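Local coordinates for protein geranyltranstransferase (Marinomonas sp. MED121, PDB 4F62) that probably catalyses the condensation of isopentenyl diphosphate with an allylic diphosphate, lengthening prenyl chains as a farnesyl-diphosphate-synthase-like isoprenoid transferase, at residues Arg47-Thr53 / Leu74-His78; Ala122-Ser127 / Leu140-Val145; Ala147-Met153 / His179-Leu184. All coordinates share one frame; numbering follows the deposited sequence.

Contact 1. Residues Arg47-Thr53 / Leu74-His78; sequences RIRPMLT and LESIH
R47 and E75 supply the charged link of this contact, where the short pieces 48-53 and 74-78 of helices 48-60 and 65-86 run antiparallel (157°). R47 NH1 reaches E75 OE2 at 2.6 Å in a salt bridge. The oxygen lies near the guanidinium plane, whereas the donor comes from above the carboxylate plane. E75 carries its CG anti to the backbone N (chi1 -174°) and then bends at chi2, which brings the carboxylate across to the helix start.

Two waters extend this link to the backbone. One accepts from R47 N and donates to E75 OE2; the other, 2.7 Å from E75 OE1, accepts from R49 N and from the edge of the R49 guanidinium.

The R49 chain, extended as far as NE, turns there to lay its guanidinium flat on one face of the H78 ring, with centres 3.7 Å apart and planes at 13°. R49 NH1 also hydrogen-bonds a glycerol, probably from the crystallisation liquor, which may mark the pocket where trans-prenyltransferases bind isopentenyl diphosphate through their GGKRxRP motif.

Closer van der Waals contacts complete the pair: P50 CD lies 3.1 Å from E75 OE1, and L74 CD1 approaches T53 OG1 at 3.4 Å. That hydroxyl donates to R49 O, which T53 N grips from the opposite face of the carbonyl plane.

Around this pair, helix 5-23 provides D17 as a second acid for R47, helix 170-194 meets R49 and L74 through S188, helix 281-291 packs on I48 and L52, and helix 108-126 lies against S76 and I77.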
ATOM      1  N   ARG A  47      13.339  -8.271 -13.575  1.00 37.10           N
ATOM      2  CA  ARG A  47      13.020  -6.832 -13.555  1.00 40.33           C
ATOM      3  C   ARG A  47      12.337  -6.319 -14.833  1.00 37.25           C
ATOM      4  O   ARG A  47      12.613  -5.200 -15.294  1.00 36.79           O
ATOM      5  CB  ARG A  47      14.282  -5.992 -13.301  1.00 39.97           C
ATOM      6  CG  ARG A  47      15.145  -6.471 -12.168  1.00 42.78           C
ATOM      7  CD  ARG A  47      14.339  -6.590 -10.895  1.00 41.88           C
ATOM      8  NE  ARG A  47      15.221  -6.651  -9.732  1.00 50.23           N
ATOM      9  CZ  ARG A  47      14.883  -7.159  -8.551  1.00 61.14           C
ATOM     10  NH1 ARG A  47      13.673  -7.674  -8.365  1.00 61.80           N
ATOM     11  NH2 ARG A  47      15.761  -7.159  -7.556  1.00 61.71           N
ATOM     12  N   ILE A  48      11.461  -7.139 -15.405  1.00 37.52           N
ATOM     13  CA  ILE A  48      10.723  -6.773 -16.608  1.00 42.04           C
ATOM     14  C   ILE A  48      10.011  -5.435 -16.440  1.00 34.01           C
ATOM     15  O   ILE A  48      10.054  -4.569 -17.319  1.00 39.09           O
ATOM     16  CB  ILE A  48       9.643  -7.809 -16.905  1.00 53.20           C
ATOM     17  CG1 ILE A  48      10.281  -9.162 -17.208  1.00 59.04           C
ATOM     18  CG2 ILE A  48       8.769  -7.343 -18.038  1.00 57.08           C
ATOM     19  CD1 ILE A  48      11.223  -9.126 -18.337  1.00 61.35           C
ATOM     20  N   ARG A  49       9.353  -5.260 -15.303  1.00 30.80           N
ATOM     21  CA  ARG A  49       8.600  -4.026 -15.089  1.00 34.04           C
ATOM     22  C   ARG A  49       9.498  -2.791 -14.945  1.00 38.32           C
ATOM     23  O   ARG A  49       9.240  -1.759 -15.573  1.00 34.00           O
ATOM     24  CB  ARG A  49       7.587  -4.199 -13.942  1.00 28.38           C
ATOM     25  CG  ARG A  49       6.490  -5.214 -14.335  1.00 33.92           C
ATOM     26  CD  ARG A  49       5.756  -5.832 -13.141  1.00 34.50           C
ATOM     27  NE  ARG A  49       4.963  -7.000 -13.557  1.00 35.07           N
ATOM     28  CZ  ARG A  49       5.474  -8.198 -13.844  1.00 44.68           C
ATOM     29  NH1 ARG A  49       6.787  -8.401 -13.763  1.00 43.93           N
ATOM     30  NH2 ARG A  49       4.674  -9.194 -14.208  1.00 40.06           N
ATOM     31  N   PRO A  50      10.558  -2.878 -14.124  1.00 43.80           N
ATOM     32  CA  PRO A  50      11.531  -1.779 -14.231  1.00 37.66           C
ATOM     33  C   PRO A  50      12.063  -1.535 -15.655  1.00 38.82           C
ATOM     34  O   PRO A  50      12.111  -0.372 -16.074  1.00 35.80           O
ATOM     35  CB  PRO A  50      12.657  -2.227 -13.296  1.00 36.91           C
ATOM     36  CG  PRO A  50      11.898  -2.916 -12.177  1.00 37.56           C
ATOM     37  CD  PRO A  50      10.783  -3.688 -12.910  1.00 38.14           C
ATOM     38  N   MET A  51      12.440  -2.578 -16.388  1.00 38.09           N
ATOM     39  CA  MET A  51      12.938  -2.378 -17.750  1.00 38.02           C
ATOM     40  C   MET A  51      11.953  -1.605 -18.635  1.00 41.49           C
ATOM     41  O   MET A  51      12.344  -0.678 -19.336  1.00 37.98           O
ATOM     42  CB  MET A  51      13.337  -3.713 -18.400  1.00 37.59           C
ATOM     43  CG  MET A  51      14.539  -4.355 -17.720  1.00 39.75           C
ATOM     44  SD  MET A  51      15.270  -5.745 -18.612  1.00 46.05           S
ATOM     45  CE  MET A  51      13.950  -6.938 -18.472  1.00 55.63           C
ATOM     46  N   LEU A  52      10.675  -1.977 -18.591  1.00 36.23           N
ATOM     47  CA  LEU A  52       9.646  -1.260 -19.342  1.00 34.92           C
ATOM     48  C   LEU A  52       9.550   0.196 -18.904  1.00 36.30           C
ATOM     49  O   LEU A  52       9.362   1.085 -19.729  1.00 38.68           O
ATOM     50  CB  LEU A  52       8.277  -1.914 -19.135  1.00 31.97           C
ATOM     51  CG  LEU A  52       8.052  -3.253 -19.838  1.00 39.95           C
ATOM     52  CD1 LEU A  52       6.752  -3.869 -19.330  1.00 38.95           C
ATOM     53  CD2 LEU A  52       8.017  -3.072 -21.360  1.00 36.09           C
ATOM     54  N   THR A  53       9.659   0.437 -17.600  1.00 32.05           N
ATOM     55  CA  THR A  53       9.558   1.794 -17.063  1.00 32.72           C
ATOM     56  C   THR A  53      10.681   2.679 -17.592  1.00 40.43           C
ATOM     57  O   THR A  53      10.445   3.797 -18.076  1.00 36.85           O
ATOM     58  CB  THR A  53       9.595   1.780 -15.527  1.00 37.25           C
ATOM     59  OG1 THR A  53       8.627   0.836 -15.051  1.00 35.64           O
ATOM     60  CG2 THR A  53       9.269   3.175 -14.947  1.00 34.32           C
ATOM     61  N   LEU A  74       7.060  -0.297  -8.674  1.00 30.85           N
ATOM     62  CA  LEU A  74       6.431  -1.370  -9.448  1.00 32.32           C
ATOM     63  C   LEU A  74       7.062  -2.721  -9.110  1.00 36.69           C
ATOM     64  O   LEU A  74       6.365  -3.729  -8.975  1.00 40.96           O
ATOM     65  CB  LEU A  74       6.571  -1.091 -10.950  1.00 35.57           C
ATOM     66  CG  LEU A  74       5.655   0.035 -11.441  1.00 40.51           C
ATOM     67  CD1 LEU A  74       6.198   0.620 -12.723  1.00 38.71           C
ATOM     68  CD2 LEU A  74       4.254  -0.499 -11.666  1.00 40.76           C
ATOM     69  N   GLU A  75       8.384  -2.748  -8.964  1.00 33.64           N
ATOM     70  CA  GLU A  75       9.042  -4.007  -8.617  1.00 35.77           C
ATOM     71  C   GLU A  75       8.638  -4.465  -7.206  1.00 35.30           C
ATOM     72  O   GLU A  75       8.500  -5.664  -6.951  1.00 36.35           O
ATOM     73  CB  GLU A  75      10.572  -3.890  -8.747  1.00 33.53           C
ATOM     74  CG  GLU A  75      11.297  -5.209  -8.547  1.00 34.04           C
ATOM     75  CD  GLU A  75      11.019  -6.230  -9.669  1.00 42.32           C
ATOM     76  OE1 GLU A  75      10.503  -5.837 -10.739  1.00 40.40           O
ATOM     77  OE2 GLU A  75      11.335  -7.436  -9.491  1.00 44.22           O
ATOM     78  N   SER A  76       8.427  -3.507  -6.302  1.00 35.52           N
ATOM     79  CA  SER A  76       8.018  -3.839  -4.932  1.00 34.92           C
ATOM     80  C   SER A  76       6.612  -4.398  -4.883  1.00 29.91           C
ATOM     81  O   SER A  76       6.345  -5.354  -4.151  1.00 37.44           O
ATOM     82  CB  SER A  76       8.131  -2.633  -3.982  1.00 32.09           C
ATOM     83  OG  SER A  76       9.497  -2.279  -3.839  1.00 42.19           O
ATOM     84  N   ILE A  77       5.711  -3.792  -5.649  1.00 35.50           N
ATOM     85  CA  ILE A  77       4.360  -4.320  -5.776  1.00 33.52           C
ATOM     86  C   ILE A  77       4.405  -5.753  -6.333  1.00 41.95           C
ATOM     87  O   ILE A  77       3.801  -6.670  -5.765  1.00 36.63           O
ATOM     88  CB  ILE A  77       3.480  -3.428  -6.674  1.00 30.52           C
ATOM     89  CG1 ILE A  77       3.219  -2.091  -5.965  1.00 32.56           C
ATOM     90  CG2 ILE A  77       2.150  -4.120  -6.968  1.00 34.20           C
ATOM     91  CD1 ILE A  77       2.485  -2.245  -4.608  1.00 32.87           C
ATOM     92  N   HIS A  78       5.141  -5.935  -7.425  1.00 34.41           N
ATOM     93  CA  HIS A  78       5.269  -7.237  -8.064  1.00 36.33           C
ATOM     94  C   HIS A  78       5.815  -8.261  -7.065  1.00 40.27           C
ATOM     95  O   HIS A  78       5.272  -9.370  -6.929  1.00 36.22           O
ATOM     96  CB  HIS A  78       6.179  -7.122  -9.293  1.00 34.95           C
ATOM     97  CG  HIS A  78       6.435  -8.425  -9.984  1.00 39.16           C
ATOM     98  ND1 HIS A  78       5.420  -9.224 -10.469  1.00 42.16           N
ATOM     99  CD2 HIS A  78       7.590  -9.064 -10.269  1.00 42.93           C
ATOM    100  CE1 HIS A  78       5.942 -10.307 -11.021  1.00 43.27           C
ATOM    101  NE2 HIS A  78       7.262 -10.232 -10.917  1.00 42.13           N
TER
HETATM  102  O   HOH W   1      11.762  -9.236 -11.329  1.00 40.77           O
HETATM  103  O   HOH W   2       9.299  -7.000 -12.897  1.00 37.21           O

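Contact 2. Residues Ala122-Ser127 / Leu140-Val145; sequences AFELLS and LIQELV
S127 OG donates to F123 O at 2.8 Å, four residues back along the chain and tilted 23° from the carbonyl plane, where F123 and S127 both meet I141. The setting is an antiparallel helix hairpin of the all-alpha isoprenoid synthase fold: the axes of the short helical pieces come within 10.5 Å at 161°. No hydrogen bond crosses between the two segments, and the contact is made by apolar groups that are all buried.

L126 points at helix 134-148 and wedges between I141 and L144. Its CB rests 3.7 Å from I141 CG1, while its CD1 meets L144 CD2 and L140 O. L144 CB already points at the other helix; with CG anti to the backbone N (chi1 -174°) and a bend at chi2, CD2 ends among three neighbours: L126, A122 CB at 4.0 Å, and the F123 ring, which it covers on one face, offset toward the rim. I141 approaches the same ring differently, setting CG2 at the edge, 4.2 Å from F123 CD1. Trimming I141 to an alanine would remove CG1, CG2 and CD1, and is likely to open a gap beside L126 CB and at the edge of the F123 ring, and to take away the packing on S127 of the second subunit.

The hairpin also belongs to the dimer interface. F123 stacks on F123 of the second subunit, S127 O accepts from Q142 NE2 of that subunit, and I141 packs on its S127. Within the chain, A122 and L144 lean on helix 65-86, and L126 and L140 touch M191 of helix 170-194.

One residue beyond L144, V145 brings CG2 to the F123 ring, 3.7 Å from CE1 and 4.0 Å from CZ.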
ATOM      1  N   ALA A 122       6.394   0.418  -1.607  1.00 33.65           N
ATOM      2  CA  ALA A 122       6.139   0.960  -2.941  1.00 32.01           C
ATOM      3  C   ALA A 122       5.665   2.400  -2.836  1.00 37.97           C
ATOM      4  O   ALA A 122       6.104   3.275  -3.580  1.00 33.93           O
ATOM      5  CB  ALA A 122       5.109   0.129  -3.669  1.00 29.93           C
ATOM      6  N   PHE A 123       4.784   2.654  -1.879  1.00 32.97           N
ATOM      7  CA  PHE A 123       4.265   4.001  -1.702  1.00 31.05           C
ATOM      8  C   PHE A 123       5.267   4.904  -1.025  1.00 30.89           C
ATOM      9  O   PHE A 123       5.258   6.116  -1.241  1.00 38.68           O
ATOM     10  CB  PHE A 123       2.897   3.964  -1.007  1.00 31.02           C
ATOM     11  CG  PHE A 123       1.834   3.296  -1.855  1.00 35.23           C
ATOM     12  CD1 PHE A 123       1.251   3.977  -2.919  1.00 34.45           C
ATOM     13  CD2 PHE A 123       1.457   1.973  -1.619  1.00 30.83           C
ATOM     14  CE1 PHE A 123       0.281   3.366  -3.718  1.00 38.94           C
ATOM     15  CE2 PHE A 123       0.491   1.350  -2.410  1.00 31.56           C
ATOM     16  CZ  PHE A 123      -0.104   2.051  -3.465  1.00 38.73           C
ATOM     17  N   GLU A 124       6.161   4.314  -0.232  1.00 34.95           N
ATOM     18  CA  GLU A 124       7.240   5.085   0.367  1.00 35.48           C
ATOM     19  C   GLU A 124       8.132   5.608  -0.762  1.00 37.71           C
ATOM     20  O   GLU A 124       8.534   6.772  -0.768  1.00 34.54           O
ATOM     21  CB  GLU A 124       8.064   4.215   1.330  1.00 33.97           C
ATOM     22  CG  GLU A 124       9.275   4.945   1.955  1.00 35.55           C
ATOM     23  CD  GLU A 124      10.109   4.043   2.877  1.00 43.05           C
ATOM     24  OE1 GLU A 124       9.618   2.969   3.320  1.00 39.57           O
ATOM     25  OE2 GLU A 124      11.267   4.403   3.157  1.00 43.81           O
ATOM     26  N   LEU A 125       8.427   4.732  -1.714  1.00 35.17           N
ATOM     27  CA  LEU A 125       9.319   5.049  -2.841  1.00 36.88           C
ATOM     28  C   LEU A 125       8.773   6.229  -3.633  1.00 39.35           C
ATOM     29  O   LEU A 125       9.518   7.131  -4.015  1.00 38.18           O
ATOM     30  CB  LEU A 125       9.461   3.821  -3.761  1.00 32.93           C
ATOM     31  CG  LEU A 125      10.347   2.708  -3.177  1.00 33.45           C
ATOM     32  CD1 LEU A 125      10.162   1.387  -3.886  1.00 32.02           C
ATOM     33  CD2 LEU A 125      11.815   3.150  -3.230  1.00 36.78           C
ATOM     34  N   LEU A 126       7.459   6.233  -3.838  1.00 32.58           N
ATOM     35  CA  LEU A 126       6.805   7.277  -4.635  1.00 35.28           C
ATOM     36  C   LEU A 126       6.557   8.591  -3.895  1.00 38.11           C
ATOM     37  O   LEU A 126       6.234   9.602  -4.523  1.00 41.99           O
ATOM     38  CB  LEU A 126       5.489   6.762  -5.238  1.00 32.01           C
ATOM     39  CG  LEU A 126       5.649   5.747  -6.379  1.00 38.00           C
ATOM     40  CD1 LEU A 126       4.272   5.269  -6.878  1.00 39.91           C
ATOM     41  CD2 LEU A 126       6.422   6.391  -7.513  1.00 40.36           C
ATOM     42  N   SER A 127       6.714   8.588  -2.572  1.00 38.29           N
ATOM     43  CA  SER A 127       6.460   9.793  -1.783  1.00 37.80           C
ATOM     44  C   SER A 127       7.696  10.259  -1.021  1.00 39.24           C
ATOM     45  O   SER A 127       7.583  10.893   0.009  1.00 47.58           O
ATOM     46  CB  SER A 127       5.309   9.564  -0.805  1.00 39.19           C
ATOM     47  OG  SER A 127       5.629   8.530   0.106  1.00 35.64           O
ATOM     48  N   LEU A 140       1.660   9.675 -10.297  1.00 30.76           N
ATOM     49  CA  LEU A 140       2.271   8.350 -10.366  1.00 31.93           C
ATOM     50  C   LEU A 140       1.667   7.417  -9.311  1.00 34.38           C
ATOM     51  O   LEU A 140       1.489   6.214  -9.545  1.00 34.18           O
ATOM     52  CB  LEU A 140       3.793   8.431 -10.222  1.00 34.76           C
ATOM     53  CG  LEU A 140       4.492   9.247 -11.309  1.00 40.24           C
ATOM     54  CD1 LEU A 140       5.955   9.552 -10.927  1.00 34.29           C
ATOM     55  CD2 LEU A 140       4.405   8.513 -12.645  1.00 35.85           C
ATOM     56  N   ILE A 141       1.333   7.980  -8.161  1.00 32.75           N
ATOM     57  CA  ILE A 141       0.715   7.206  -7.099  1.00 35.45           C
ATOM     58  C   ILE A 141      -0.668   6.736  -7.545  1.00 35.26           C
ATOM     59  O   ILE A 141      -1.030   5.568  -7.346  1.00 30.38           O
ATOM     60  CB  ILE A 141       0.649   8.027  -5.795  1.00 33.57           C
ATOM     61  CG1 ILE A 141       2.079   8.147  -5.233  1.00 31.98           C
ATOM     62  CG2 ILE A 141      -0.299   7.371  -4.788  1.00 32.05           C
ATOM     63  CD1 ILE A 141       2.232   9.108  -4.055  1.00 26.69           C
ATOM     64  N   GLN A 142      -1.427   7.638  -8.169  1.00 28.78           N
ATOM     65  CA  GLN A 142      -2.736   7.274  -8.717  1.00 40.99           C
ATOM     66  C   GLN A 142      -2.614   6.140  -9.726  1.00 40.66           C
ATOM     67  O   GLN A 142      -3.415   5.202  -9.701  1.00 33.91           O
ATOM     68  CB  GLN A 142      -3.410   8.478  -9.371  1.00 39.36           C
ATOM     69  CG  GLN A 142      -3.827   9.541  -8.377  1.00 37.26           C
ATOM     70  CD  GLN A 142      -4.223  10.837  -9.058  1.00 40.09           C
ATOM     71  OE1 GLN A 142      -3.951  11.029 -10.240  1.00 41.24           O
ATOM     72  NE2 GLN A 142      -4.858  11.738  -8.311  1.00 44.60           N
ATOM     73  N   GLU A 143      -1.611   6.235 -10.600  1.00 33.94           N
ATOM     74  CA  GLU A 143      -1.341   5.201 -11.594  1.00 36.54           C
ATOM     75  C   GLU A 143      -1.083   3.864 -10.918  1.00 39.87           C
ATOM     76  O   GLU A 143      -1.600   2.827 -11.352  1.00 34.21           O
ATOM     77  CB  GLU A 143      -0.124   5.564 -12.462  1.00 31.01           C
ATOM     78  CG  GLU A 143      -0.354   6.705 -13.461  1.00 34.25           C
ATOM     79  CD  GLU A 143      -1.342   6.359 -14.570  1.00 44.54           C
ATOM     80  OE1 GLU A 143      -1.485   5.163 -14.919  1.00 43.69           O
ATOM     81  OE2 GLU A 143      -1.981   7.293 -15.107  1.00 44.37           O
ATOM     82  N   LEU A 144      -0.277   3.883  -9.861  1.00 36.36           N
ATOM     83  CA  LEU A 144       0.112   2.640  -9.197  1.00 34.41           C
ATOM     84  C   LEU A 144      -1.090   2.047  -8.471  1.00 36.56           C
ATOM     85  O   LEU A 144      -1.297   0.833  -8.477  1.00 34.98           O
ATOM     86  CB  LEU A 144       1.246   2.870  -8.202  1.00 35.51           C
ATOM     87  CG  LEU A 144       1.804   1.586  -7.568  1.00 41.10           C
ATOM     88  CD1 LEU A 144       2.449   0.704  -8.617  1.00 39.23           C
ATOM     89  CD2 LEU A 144       2.806   1.900  -6.442  1.00 39.48           C
ATOM     90  N   VAL A 145      -1.883   2.916  -7.851  1.00 33.28           N
ATOM     91  CA  VAL A 145      -3.066   2.489  -7.113  1.00 28.89           C
ATOM     92  C   VAL A 145      -4.051   1.764  -8.032  1.00 37.03           C
ATOM     93  O   VAL A 145      -4.547   0.677  -7.710  1.00 33.62           O
ATOM     94  CB  VAL A 145      -3.770   3.701  -6.447  1.00 32.69           C
ATOM     95  CG1 VAL A 145      -5.264   3.434  -6.258  1.00 34.78           C
ATOM     96  CG2 VAL A 145      -3.110   4.022  -5.116  1.00 32.67           C
TER

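Contact 3. Residues Ala147-Met153 / His179-Leu184; sequences ASGRNGM and HKTGAL
H179, in a wider pi-type turn of helix 170-194, meets the loop after helix 134-148 with both ring and backbone. G152 O lies in the plane of its ring, at the edge and 3.5 Å from H179 CB, and N151 O sits near H179 CD2; the ring's NE2 is bonded to Y27 of the second subunit. H179 O receives a CA-H...O contact from M153 CA at 3.2 Å.

At K180 the backbone does the touching: M153, its CG anti to the backbone N (chi1 -174°), sets CG 3.7 Å from K180 O and bends at chi3, while the lysine's fully extended chain carries NZ to a salt bridge with D160. A183 then presses its methyl to 3.5 Å from A147 O, the carbonyl that M153 N also holds at 2.8 Å. G152 suits this spot, since a CB there would clash with A147 O and crowd A183.

L184 divides its methyls: CD1 lies 4.1 Å from M153 SD, and CD2 packs on A147 CB and on S148 OG, itself hydrogen-bonded to L144 O.

A type I beta turn, G149 to G152, thus links helix 134-148 to helix 153-162, with G152 at the N-cap; it lies across helix 170-194, and helix 65-86 packs against S148, M153 and L184.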
ATOM      1  N   ALA A 147      -3.533   0.320 -10.811  1.00 37.66           N
ATOM      2  CA  ALA A 147      -2.949  -0.902 -11.363  1.00 37.06           C
ATOM      3  C   ALA A 147      -2.841  -2.032 -10.346  1.00 36.92           C
ATOM      4  O   ALA A 147      -2.920  -3.201 -10.710  1.00 37.11           O
ATOM      5  CB  ALA A 147      -1.579  -0.617 -11.946  1.00 33.06           C
ATOM      6  N   SER A 148      -2.651  -1.685  -9.077  1.00 37.29           N
ATOM      7  CA  SER A 148      -2.301  -2.677  -8.059  1.00 33.43           C
ATOM      8  C   SER A 148      -3.485  -3.171  -7.234  1.00 38.04           C
ATOM      9  O   SER A 148      -3.425  -4.260  -6.647  1.00 39.30           O
ATOM     10  CB  SER A 148      -1.257  -2.093  -7.095  1.00 31.65           C
ATOM     11  OG  SER A 148      -0.176  -1.555  -7.823  1.00 38.37           O
ATOM     12  N   GLY A 149      -4.543  -2.365  -7.145  1.00 36.24           N
ATOM     13  CA  GLY A 149      -5.613  -2.647  -6.195  1.00 35.74           C
ATOM     14  C   GLY A 149      -6.863  -3.261  -6.798  1.00 39.97           C
ATOM     15  O   GLY A 149      -6.792  -4.054  -7.743  1.00 34.22           O
ATOM     16  N   ARG A 150      -8.008  -2.868  -6.245  1.00 36.30           N
ATOM     17  CA  ARG A 150      -9.319  -3.373  -6.653  1.00 39.42           C
ATOM     18  C   ARG A 150      -9.626  -3.107  -8.122  1.00 40.18           C
ATOM     19  O   ARG A 150     -10.474  -3.778  -8.720  1.00 42.06           O
ATOM     20  CB  ARG A 150     -10.412  -2.744  -5.771  1.00 39.46           C
ATOM     21  CG  ARG A 150     -10.591  -1.245  -6.007  1.00 39.81           C
ATOM     22  CD  ARG A 150     -11.143  -0.532  -4.777  1.00 44.89           C
ATOM     23  NE  ARG A 150     -11.335   0.886  -5.061  1.00 37.80           N
ATOM     24  CZ  ARG A 150     -12.437   1.384  -5.621  1.00 47.70           C
ATOM     25  NH1 ARG A 150     -13.449   0.574  -5.918  1.00 41.10           N
ATOM     26  NH2 ARG A 150     -12.533   2.686  -5.868  1.00 39.80           N
ATOM     27  N   ASN A 151      -8.954  -2.121  -8.708  1.00 37.10           N
ATOM     28  CA  ASN A 151      -9.154  -1.833 -10.128  1.00 42.32           C
ATOM     29  C   ASN A 151      -8.189  -2.602 -11.021  1.00 42.62           C
ATOM     30  O   ASN A 151      -8.255  -2.506 -12.246  1.00 39.28           O
ATOM     31  CB  ASN A 151      -9.032  -0.332 -10.408  1.00 45.19           C
ATOM     32  CG  ASN A 151     -10.272   0.444  -9.983  1.00 61.06           C
ATOM     33  OD1 ASN A 151     -10.283   1.100  -8.940  1.00 68.33           O
ATOM     34  ND2 ASN A 151     -11.322   0.373 -10.797  1.00 64.86           N
ATOM     35  N   GLY A 152      -7.290  -3.368 -10.412  1.00 36.78           N
ATOM     36  CA  GLY A 152      -6.231  -3.993 -11.178  1.00 37.30           C
ATOM     37  C   GLY A 152      -5.808  -5.335 -10.628  1.00 41.32           C
ATOM     38  O   GLY A 152      -6.612  -6.271 -10.555  1.00 38.23           O
ATOM     39  N   MET A 153      -4.547  -5.411 -10.217  1.00 37.47           N
ATOM     40  CA  MET A 153      -3.903  -6.679  -9.871  1.00 38.91           C
ATOM     41  C   MET A 153      -4.688  -7.587  -8.920  1.00 38.21           C
ATOM     42  O   MET A 153      -4.901  -8.763  -9.218  1.00 36.49           O
ATOM     43  CB  MET A 153      -2.502  -6.416  -9.303  1.00 35.74           C
ATOM     44  CG  MET A 153      -1.704  -7.677  -9.053  1.00 37.04           C
ATOM     45  SD  MET A 153      -0.158  -7.306  -8.205  1.00 45.31           S
ATOM     46  CE  MET A 153      -0.773  -6.749  -6.598  1.00 37.82           C
ATOM     47  N   HIS A 179      -6.345  -7.711 -15.738  1.00 36.10           N
ATOM     48  CA  HIS A 179      -6.280  -7.231 -14.356  1.00 39.99           C
ATOM     49  C   HIS A 179      -5.068  -7.822 -13.631  1.00 39.98           C
ATOM     50  O   HIS A 179      -4.263  -7.094 -13.037  1.00 37.56           O
ATOM     51  CB  HIS A 179      -7.573  -7.576 -13.611  1.00 36.59           C
ATOM     52  CG  HIS A 179      -8.748  -6.732 -14.022  1.00 38.55           C
ATOM     53  ND1 HIS A 179      -9.456  -6.952 -15.182  1.00 39.49           N
ATOM     54  CD2 HIS A 179      -9.320  -5.658 -13.428  1.00 39.14           C
ATOM     55  CE1 HIS A 179     -10.429  -6.060 -15.284  1.00 43.58           C
ATOM     56  NE2 HIS A 179     -10.363  -5.260 -14.226  1.00 47.76           N
ATOM     57  N   LYS A 180      -4.923  -9.146 -13.712  1.00 33.52           N
ATOM     58  CA  LYS A 180      -3.946  -9.866 -12.896  1.00 37.51           C
ATOM     59  C   LYS A 180      -2.488  -9.534 -13.222  1.00 40.78           C
ATOM     60  O   LYS A 180      -1.666  -9.394 -12.316  1.00 34.91           O
ATOM     61  CB  LYS A 180      -4.164 -11.380 -12.989  1.00 40.62           C
ATOM     62  CG  LYS A 180      -3.310 -12.160 -12.012  1.00 45.67           C
ATOM     63  CD  LYS A 180      -3.486 -13.670 -12.175  1.00 57.03           C
ATOM     64  CE  LYS A 180      -2.753 -14.404 -11.054  1.00 68.84           C
ATOM     65  NZ  LYS A 180      -2.727 -15.880 -11.239  1.00 71.46           N
ATOM     66  N   THR A 181      -2.163  -9.423 -14.506  1.00 36.55           N
ATOM     67  CA  THR A 181      -0.797  -9.083 -14.903  1.00 39.50           C
ATOM     68  C   THR A 181      -0.730  -7.900 -15.872  1.00 41.23           C
ATOM     69  O   THR A 181       0.287  -7.211 -15.935  1.00 44.57           O
ATOM     70  CB  THR A 181      -0.063 -10.294 -15.519  1.00 47.17           C
ATOM     71  OG1 THR A 181      -0.928 -10.941 -16.457  1.00 40.31           O
ATOM     72  CG2 THR A 181       0.327 -11.296 -14.443  1.00 54.43           C
ATOM     73  N   GLY A 182      -1.803  -7.673 -16.628  1.00 34.42           N
ATOM     74  CA  GLY A 182      -1.810  -6.622 -17.634  1.00 35.23           C
ATOM     75  C   GLY A 182      -1.642  -5.223 -17.033  1.00 38.87           C
ATOM     76  O   GLY A 182      -0.889  -4.388 -17.550  1.00 38.12           O
ATOM     77  N   ALA A 183      -2.345  -4.964 -15.935  1.00 34.27           N
ATOM     78  CA  ALA A 183      -2.403  -3.620 -15.355  1.00 33.35           C
ATOM     79  C   ALA A 183      -1.033  -3.079 -14.918  1.00 30.85           C
ATOM     80  O   ALA A 183      -0.714  -1.914 -15.173  1.00 36.75           O
ATOM     81  CB  ALA A 183      -3.425  -3.573 -14.201  1.00 38.13           C
ATOM     82  N   LEU A 184      -0.215  -3.927 -14.294  1.00 36.79           N
ATOM     83  CA  LEU A 184       1.102  -3.500 -13.825  1.00 35.88           C
ATOM     84  C   LEU A 184       2.059  -3.300 -14.988  1.00 39.85           C
ATOM     85  O   LEU A 184       2.956  -2.452 -14.926  1.00 36.54           O
ATOM     86  CB  LEU A 184       1.708  -4.501 -12.835  1.00 40.49           C
ATOM     87  CG  LEU A 184       1.486  -4.357 -11.334  1.00 47.54           C
ATOM     88  CD1 LEU A 184       2.444  -5.295 -10.606  1.00 45.01           C
ATOM     89  CD2 LEU A 184       1.679  -2.903 -10.857  1.00 42.57           C
TER

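Helix 65-86 brings the three contacts together, their centres lying 13 to 14 Å apart. L74 of contact 1 sends one methyl, CD2, to L144 CD1 of contact 2 (3.7 Å) and to L184 CD2 of contact 3 (3.6 Å), while I77 CG2 meets S148 OG of contact 3 at 3.6 Å. Contacts 2 and 3 follow one another on helix 134-148, where S148 OG bonds to L144 O; the dimer joins them again: E124 of contact 2 forms a salt bridge with R150 of the second subunit. In contact 1, R49 reaches a glycerol that may mark the diphosphate pocket, so the same bundle probably serves both pocket and interface.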